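Local structure of uncharacterized protein lp_2664 (Lactobacillus plantarum WCFS1, 2PJQ) at residues A14-T17 with Y18-K22; D80-V83 with Q84-Q88; A97-A100 with I101-M105. The protein is of unknown function but carries an HD domain, so it is probably a metal-dependent phosphohydrolase. One frame throughout, in Å; residues are numbered along the deposited sequence.

The contacts lie in series along the chain, each local to a helix; contacts 2 and 3 run on into the turn after it. Helix 74-87 (contact 2) packs against helix 9-22 (contact 1) and helix 92-102 (contact 3). Contacts 1 and 2 have centres 11 Å apart and meet where Tyr-18 CG lies 3.5 Å from Gln-84 CG. Contacts 2 and 3 have centres 16 Å apart and meet at Ile-82 CD1 and Phe-99 CZ, 3.3 Å apart. The nearest atoms of contacts 1 and 3 are about 5 Å apart. Ile-102 of contact 3 touches a cluster of His-34, His-63, Asp-64 and Asp-128, consistent with the metal site of HD domains; no metal is bound to them here.

Contact 1: residues A14-T17 with Y18-K22; sequences AIQT and YALQK
Tyr-18 begins the second half of this continuous helix by bonding back one turn. Its N gives a hydrogen bond to Ala-14 O at 2.6 Å. The CB of Tyr-18 rests near the carbonyl oxygens of Ala-14 and Ile-15. Its CG is anti to the backbone N (chi1 -173°), which carries the ring away from residues 14-17 and on toward the next turn. There the CG of Lys-22 lies over one ring face, 3.7 Å above the plane and offset toward the rim. Ala-19 follows with the same backbone bond, from its N to Ile-15 O at 2.8 Å. The methyl CB of Ala-19 sits 3.3 Å from that same Ile-15 O. Leu-20 N reaches Gln-16 O at 2.9 Å. The side chains of this pair run alongside each other and point the same way. Gln-16 is extended beyond CG, and its NE2 passes Leu-20 CD1 at 3.8 Å, a van der Waals contact of the amide nitrogen with a methyl. Gln-21 N closes the series on Thr-17 O at 3.2 Å. The side chains of Gln-21 and Thr-17 also lie side by side. Thr-17 turns its OG1 back beside its own N (chi1 -54°), where it hydrogen-bonds to Thr-13 O one turn earlier. All these pairs are one helical turn apart. Ile-15 points into the fold and packs on Ala-58, Trp-61 and Leu-62 of helix 53-62, and Gln-16 also touches Trp-61. Leu-20 rests on Arg-32 and Leu-35 of helix 32-49. Tyr-18 touches Asp-80, Leu-81 and Gln-84 of helix 74-87, so helix 9-22 lies against three other helices.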
loop_
_atom_site.group_PDB
_atom_site.type_symbol
_atom_site.label_atom_id
_atom_site.label_comp_id
_atom_site.label_asym_id
_atom_site.label_seq_id
_atom_site.Cartn_x
_atom_site.Cartn_y
_atom_site.Cartn_z
ATOM N N ALA B 14 -0.218 13.064 29.336
ATOM C CA ALA B 14 -0.283 11.658 29.742
ATOM C C ALA B 14 -0.948 10.832 28.659
ATOM O O ALA B 14 -0.424 9.797 28.249
ATOM C CB ALA B 14 -1.052 11.516 31.041
ATOM N N ILE B 15 -2.106 11.304 28.201
ATOM C CA ILE B 15 -2.875 10.638 27.161
ATOM C C ILE B 15 -2.043 10.476 25.903
ATOM O O ILE B 15 -2.149 9.452 25.207
ATOM C CB ILE B 15 -4.146 11.452 26.800
ATOM C CG1 ILE B 15 -5.086 11.492 27.998
ATOM C CG2 ILE B 15 -4.852 10.835 25.595
ATOM C CD1 ILE B 15 -6.189 12.446 27.835
ATOM N N GLN B 16 -1.238 11.500 25.601
ATOM C CA GLN B 16 -0.381 11.473 24.414
ATOM C C GLN B 16 0.586 10.316 24.613
ATOM O O GLN B 16 0.734 9.434 23.744
ATOM C CB GLN B 16 0.413 12.770 24.286
ATOM C CG GLN B 16 1.256 12.842 23.010
ATOM C CD GLN B 16 2.236 14.014 23.001
ATOM O OE1 GLN B 16 1.924 15.126 23.450
ATOM N NE2 GLN B 16 3.426 13.769 22.477
ATOM N N THR B 17 1.223 10.326 25.781
ATOM C CA THR B 17 2.173 9.299 26.131
ATOM C C THR B 17 1.491 7.971 26.021
ATOM O O THR B 17 2.016 7.057 25.401
ATOM C CB THR B 17 2.684 9.435 27.567
ATOM O OG1 THR B 17 3.198 10.745 27.771
ATOM C CG2 THR B 17 3.797 8.442 27.828
ATOM N N TYR B 18 0.317 7.852 26.616
ATOM C CA TYR B 18 -0.393 6.590 26.554
ATOM C C TYR B 18 -0.629 6.133 25.112
ATOM O O TYR B 18 -0.318 4.992 24.739
ATOM C CB TYR B 18 -1.728 6.697 27.278
ATOM C CG TYR B 18 -2.428 5.372 27.385
ATOM C CD1 TYR B 18 -1.934 4.365 28.219
ATOM C CD2 TYR B 18 -3.543 5.094 26.598
ATOM C CE1 TYR B 18 -2.523 3.118 28.264
ATOM C CE2 TYR B 18 -4.143 3.844 26.633
ATOM C CZ TYR B 18 -3.625 2.861 27.466
ATOM O OH TYR B 18 -4.203 1.619 27.459
ATOM N N ALA B 19 -1.180 7.037 24.309
ATOM C CA ALA B 19 -1.483 6.750 22.919
ATOM C C ALA B 19 -0.273 6.230 22.151
ATOM O O ALA B 19 -0.289 5.109 21.639
ATOM C CB ALA B 19 -2.016 7.995 22.253
ATOM N N LEU B 20 0.774 7.045 22.057
ATOM C CA LEU B 20 1.978 6.643 21.331
ATOM C C LEU B 20 2.555 5.292 21.791
ATOM O O LEU B 20 3.064 4.530 20.978
ATOM C CB LEU B 20 3.042 7.742 21.427
ATOM C CG LEU B 20 2.621 9.093 20.836
ATOM C CD1 LEU B 20 3.582 10.159 21.267
ATOM C CD2 LEU B 20 2.555 9.014 19.332
ATOM N N GLN B 21 2.492 4.974 23.077
ATOM C CA GLN B 21 3.012 3.680 23.506
ATOM C C GLN B 21 2.191 2.535 22.912
ATOM O O GLN B 21 2.739 1.637 22.279
ATOM C CB GLN B 21 3.015 3.567 25.033
ATOM C CG GLN B 21 4.401 3.642 25.629
ATOM C CD GLN B 21 4.998 5.039 25.547
ATOM O OE1 GLN B 21 4.738 5.787 24.589
ATOM N NE2 GLN B 21 5.817 5.396 26.543
ATOM N N LYS B 22 0.877 2.579 23.105
ATOM C CA LYS B 22 -0.010 1.538 22.608
ATOM C C LYS B 22 0.003 1.365 21.102
ATOM O O LYS B 22 -0.484 0.351 20.591
ATOM C CB LYS B 22 -1.451 1.799 23.061
ATOM C CG LYS B 22 -1.715 1.514 24.522
ATOM C CD LYS B 22 -1.586 0.038 24.829
ATOM C CE LYS B 22 -1.767 -0.211 26.310
ATOM N NZ LYS B 22 -2.224 -1.609 26.579
#

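Contact 2: residues D80-V83 with Q84-Q88; sequences DLIV and QLNAQ
Leu-81 and Leu-85 form the apolar heart of this helical contact, one turn apart. CG of Leu-81 meets CD1 of Leu-85 at 3.6 Å, and the two side chains cross at a slant. Leu-81 has its CG anti to the backbone N (chi1 173°), while Leu-85 has its CG beside its own N (chi1 -73°). These different first torsions bring the two branched ends together. Leu-85 CD1 also lies 3.6 Å from Leu-81 O, the oxygen that accepts the backbone bond from Leu-85 N at 2.8 Å. A second pair, Ile-82 and Asn-86, lies side by side and points the same way, and Asn-86 N bonds to Ile-82 O. Ala-87 N bonds to Val-83 O at 2.9 Å, and CB of Ala-87 lies near the same oxygen. Beyond the helix, Leu-81 touches Tyr-18 of helix 9-22 and Phe-99 of helix 92-102. An alanine in place of Leu-81 would probably leave Leu-85 CD1 without its apolar mate and open a gap toward Tyr-18 and Phe-99. Farther out, Leu-85 packs on Gln-95 and Ile-98 of helix 92-102. Asp-80 makes a long, weak ion pair with Lys-22, and Gln-88 O accepts a hydrogen bond from Gln-11 NE2 at the end of the helix. Buried leucines a turn apart, with Val-83 and Asn-86 on the exposed side, are the pattern of an amphipathic helix, here part of the all-helical HD-domain fold.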
loop_
_atom_site.group_PDB
_atom_site.type_symbol
_atom_site.label_atom_id
_atom_site.label_comp_id
_atom_site.label_asym_id
_atom_site.label_seq_id
_atom_site.Cartn_x
_atom_site.Cartn_y
_atom_site.Cartn_z
ATOM N N ASP B 80 -8.807 -0.947 28.943
ATOM C CA ASP B 80 -7.443 -0.520 29.250
ATOM C C ASP B 80 -7.389 0.999 29.333
ATOM O O ASP B 80 -6.871 1.554 30.293
ATOM C CB ASP B 80 -6.439 -1.009 28.204
ATOM C CG ASP B 80 -5.869 -2.387 28.536
ATOM O OD1 ASP B 80 -5.711 -2.698 29.742
ATOM O OD2 ASP B 80 -5.564 -3.151 27.592
ATOM N N LEU B 81 -7.942 1.672 28.331
ATOM C CA LEU B 81 -7.944 3.130 28.311
ATOM C C LEU B 81 -8.549 3.737 29.583
ATOM O O LEU B 81 -8.118 4.804 30.035
ATOM C CB LEU B 81 -8.696 3.650 27.075
ATOM C CG LEU B 81 -8.930 5.170 27.016
ATOM C CD1 LEU B 81 -7.593 5.908 26.951
ATOM C CD2 LEU B 81 -9.779 5.518 25.816
ATOM N N ILE B 82 -9.548 3.080 30.165
ATOM C CA ILE B 82 -10.139 3.626 31.388
ATOM C C ILE B 82 -9.102 3.538 32.511
ATOM O O ILE B 82 -8.868 4.503 33.236
ATOM C CB ILE B 82 -11.442 2.871 31.822
ATOM C CG1 ILE B 82 -12.607 3.184 30.873
ATOM C CG2 ILE B 82 -11.875 3.340 33.188
ATOM C CD1 ILE B 82 -12.429 2.659 29.480
ATOM N N VAL B 83 -8.480 2.375 32.645
ATOM C CA VAL B 83 -7.462 2.187 33.661
ATOM C C VAL B 83 -6.505 3.363 33.558
ATOM O O VAL B 83 -6.060 3.892 34.569
ATOM C CB VAL B 83 -6.712 0.826 33.456
ATOM C CG1 VAL B 83 -5.520 0.704 34.392
ATOM C CG2 VAL B 83 -7.679 -0.328 33.728
ATOM N N GLN B 84 -6.220 3.802 32.337
ATOM C CA GLN B 84 -5.319 4.937 32.138
ATOM C C GLN B 84 -5.978 6.277 32.509
ATOM O O GLN B 84 -5.432 7.069 33.279
ATOM C CB GLN B 84 -4.836 4.996 30.685
ATOM C CG GLN B 84 -3.924 6.191 30.398
ATOM C CD GLN B 84 -2.765 6.284 31.392
ATOM O OE1 GLN B 84 -2.252 5.258 31.841
ATOM N NE2 GLN B 84 -2.347 7.511 31.730
ATOM N N LEU B 85 -7.142 6.541 31.944
ATOM C CA LEU B 85 -7.820 7.777 32.261
ATOM C C LEU B 85 -8.065 7.833 33.757
ATOM O O LEU B 85 -7.936 8.900 34.364
ATOM C CB LEU B 85 -9.135 7.865 31.510
ATOM C CG LEU B 85 -9.013 8.146 30.015
ATOM C CD1 LEU B 85 -10.282 7.637 29.331
ATOM C CD2 LEU B 85 -8.786 9.647 29.767
ATOM N N ASN B 86 -8.414 6.699 34.366
ATOM C CA ASN B 86 -8.624 6.715 35.814
ATOM C C ASN B 86 -7.318 7.030 36.524
ATOM O O ASN B 86 -7.279 7.901 37.383
ATOM C CB ASN B 86 -9.186 5.395 36.331
ATOM C CG ASN B 86 -10.696 5.405 36.405
ATOM O OD1 ASN B 86 -11.291 6.344 36.921
ATOM N ND2 ASN B 86 -11.324 4.358 35.895
ATOM N N ALA B 87 -6.244 6.343 36.148
ATOM C CA ALA B 87 -4.952 6.596 36.767
ATOM C C ALA B 87 -4.535 8.061 36.612
ATOM O O ALA B 87 -3.626 8.507 37.305
ATOM C CB ALA B 87 -3.915 5.704 36.161
ATOM N N GLN B 88 -5.195 8.805 35.715
ATOM C CA GLN B 88 -4.874 10.219 35.489
ATOM C C GLN B 88 -5.920 11.183 36.067
ATOM O O GLN B 88 -5.934 12.376 35.740
ATOM C CB GLN B 88 -4.709 10.509 33.986
ATOM C CG GLN B 88 -3.536 9.818 33.313
ATOM C CD GLN B 88 -2.208 10.092 34.012
ATOM O OE1 GLN B 88 -2.084 11.037 34.789
ATOM N NE2 GLN B 88 -1.203 9.268 33.720
#

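Contact 3: residues A97-A100 with I101-M105; sequences AIFA and IIDHM
Ile-98 and Ile-102 lie side by side one turn apart, with CG2 of Ile-98 3.5 Å from CD1 of Ile-102. Ile-102 is extended along CG1, which carries its CD1 to that methyl and close to Ile-98 O. The backbone bonding is weak here: Ile-98 O receives only weak bonds from the N atoms of Ile-101 and Ile-102. Asp-103 N bonds more firmly to Phe-99 O at 3.0 Å. Phe-99 (chi1 -75°) and Asp-103 (chi1 -62°) both hold CG beside their own N, which lays ring and carboxylate side by side. The Asp-103 carboxylate approaches the edge of the Phe-99 ring near CD1 through OD2, with the two planes only 19° apart. His-104 turns its CD2 edge to Ala-100 O, and one face of its ring is covered by Asp-103 CB. Ile-101 sets its CG1 3.5 Å from Ala-97 O. Outside the helix, the Phe-99 ring meets that of His-78 in helix 74-87. Ile-101 packs on Leu-55 and Ala-59 of helix 53-62 and on Val-124 of helix 119-130. Ile-102 touches Leu-62 of helix 53-62 and His-63 in the loop after it, a residue of the possible HD-type cluster.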
loop_
_atom_site.group_PDB
_atom_site.type_symbol
_atom_site.label_atom_id
_atom_site.label_comp_id
_atom_site.label_asym_id
_atom_site.label_seq_id
_atom_site.Cartn_x
_atom_site.Cartn_y
_atom_site.Cartn_z
ATOM N N ALA B 97 -17.212 12.480 27.788
ATOM C CA ALA B 97 -17.036 13.273 26.576
ATOM C C ALA B 97 -15.996 12.726 25.593
ATOM O O ALA B 97 -16.025 13.059 24.404
ATOM C CB ALA B 97 -16.703 14.729 26.933
ATOM N N ILE B 98 -15.090 11.889 26.094
ATOM C CA ILE B 98 -14.045 11.290 25.281
ATOM C C ILE B 98 -14.579 10.109 24.478
ATOM O O ILE B 98 -14.240 9.934 23.314
ATOM C CB ILE B 98 -12.884 10.830 26.176
ATOM C CG1 ILE B 98 -12.282 12.053 26.866
ATOM C CG2 ILE B 98 -11.831 10.069 25.359
ATOM C CD1 ILE B 98 -11.150 11.759 27.828
ATOM N N PHE B 99 -15.413 9.282 25.093
ATOM C CA PHE B 99 -15.957 8.149 24.360
ATOM C C PHE B 99 -17.046 8.628 23.444
ATOM O O PHE B 99 -17.266 8.054 22.373
ATOM C CB PHE B 99 -16.479 7.096 25.309
ATOM C CG PHE B 99 -15.386 6.310 25.979
ATOM C CD1 PHE B 99 -14.769 5.258 25.318
ATOM C CD2 PHE B 99 -14.965 6.629 27.268
ATOM C CE1 PHE B 99 -13.753 4.536 25.928
ATOM C CE2 PHE B 99 -13.952 5.914 27.884
ATOM C CZ PHE B 99 -13.344 4.860 27.210
ATOM N N ALA B 100 -17.693 9.712 23.863
ATOM C CA ALA B 100 -18.756 10.332 23.100
ATOM C C ALA B 100 -18.243 10.562 21.694
ATOM O O ALA B 100 -18.953 10.353 20.719
ATOM C CB ALA B 100 -19.126 11.645 23.722
ATOM N N ILE B 101 -16.991 10.989 21.600
ATOM C CA ILE B 101 -16.373 11.247 20.311
ATOM C C ILE B 101 -15.926 9.936 19.661
ATOM O O ILE B 101 -16.640 9.324 18.879
ATOM C CB ILE B 101 -15.148 12.174 20.470
ATOM C CG1 ILE B 101 -15.606 13.563 20.916
ATOM C CG2 ILE B 101 -14.374 12.252 19.152
ATOM C CD1 ILE B 101 -14.481 14.500 21.277
ATOM N N ILE B 102 -14.723 9.523 20.004
ATOM C CA ILE B 102 -14.139 8.306 19.490
ATOM C C ILE B 102 -15.146 7.275 19.015
ATOM O O ILE B 102 -15.165 6.916 17.839
ATOM C CB ILE B 102 -13.274 7.677 20.557
ATOM C CG1 ILE B 102 -12.313 8.729 21.097
ATOM C CG2 ILE B 102 -12.524 6.508 19.991
ATOM C CD1 ILE B 102 -11.617 8.264 22.326
ATOM N N ASP B 103 -15.999 6.818 19.923
ATOM C CA ASP B 103 -16.978 5.786 19.598
ATOM C C ASP B 103 -18.145 6.125 18.666
ATOM O O ASP B 103 -18.876 5.219 18.260
ATOM C CB ASP B 103 -17.526 5.179 20.898
ATOM C CG ASP B 103 -16.435 4.505 21.730
ATOM O OD1 ASP B 103 -15.588 3.797 21.147
ATOM O OD2 ASP B 103 -16.421 4.669 22.967
ATOM N N HIS B 104 -18.315 7.400 18.311
ATOM C CA HIS B 104 -19.424 7.817 17.447
ATOM C C HIS B 104 -19.005 8.828 16.393
ATOM O O HIS B 104 -19.706 9.802 16.143
ATOM C CB HIS B 104 -20.522 8.447 18.294
ATOM C CG HIS B 104 -20.884 7.645 19.501
ATOM N ND1 HIS B 104 -21.519 6.425 19.422
ATOM C CD2 HIS B 104 -20.673 7.876 20.817
ATOM C CE1 HIS B 104 -21.682 5.937 20.639
ATOM N NE2 HIS B 104 -21.177 6.798 21.503
HETATM N N MSE B 105 -17.864 8.591 15.764
HETATM C CA MSE B 105 -17.358 9.499 14.746
HETATM C C MSE B 105 -16.854 8.703 13.553
HETATM O O MSE B 105 -16.526 9.269 12.508
HETATM C CB MSE B 105 -16.203 10.284 15.314
HETATM C CG MSE B 105 -15.158 9.359 15.871
HETATM SE SE MSE B 105 -13.469 10.213 15.973
HETATM C CE MSE B 105 -12.520 9.166 14.656
#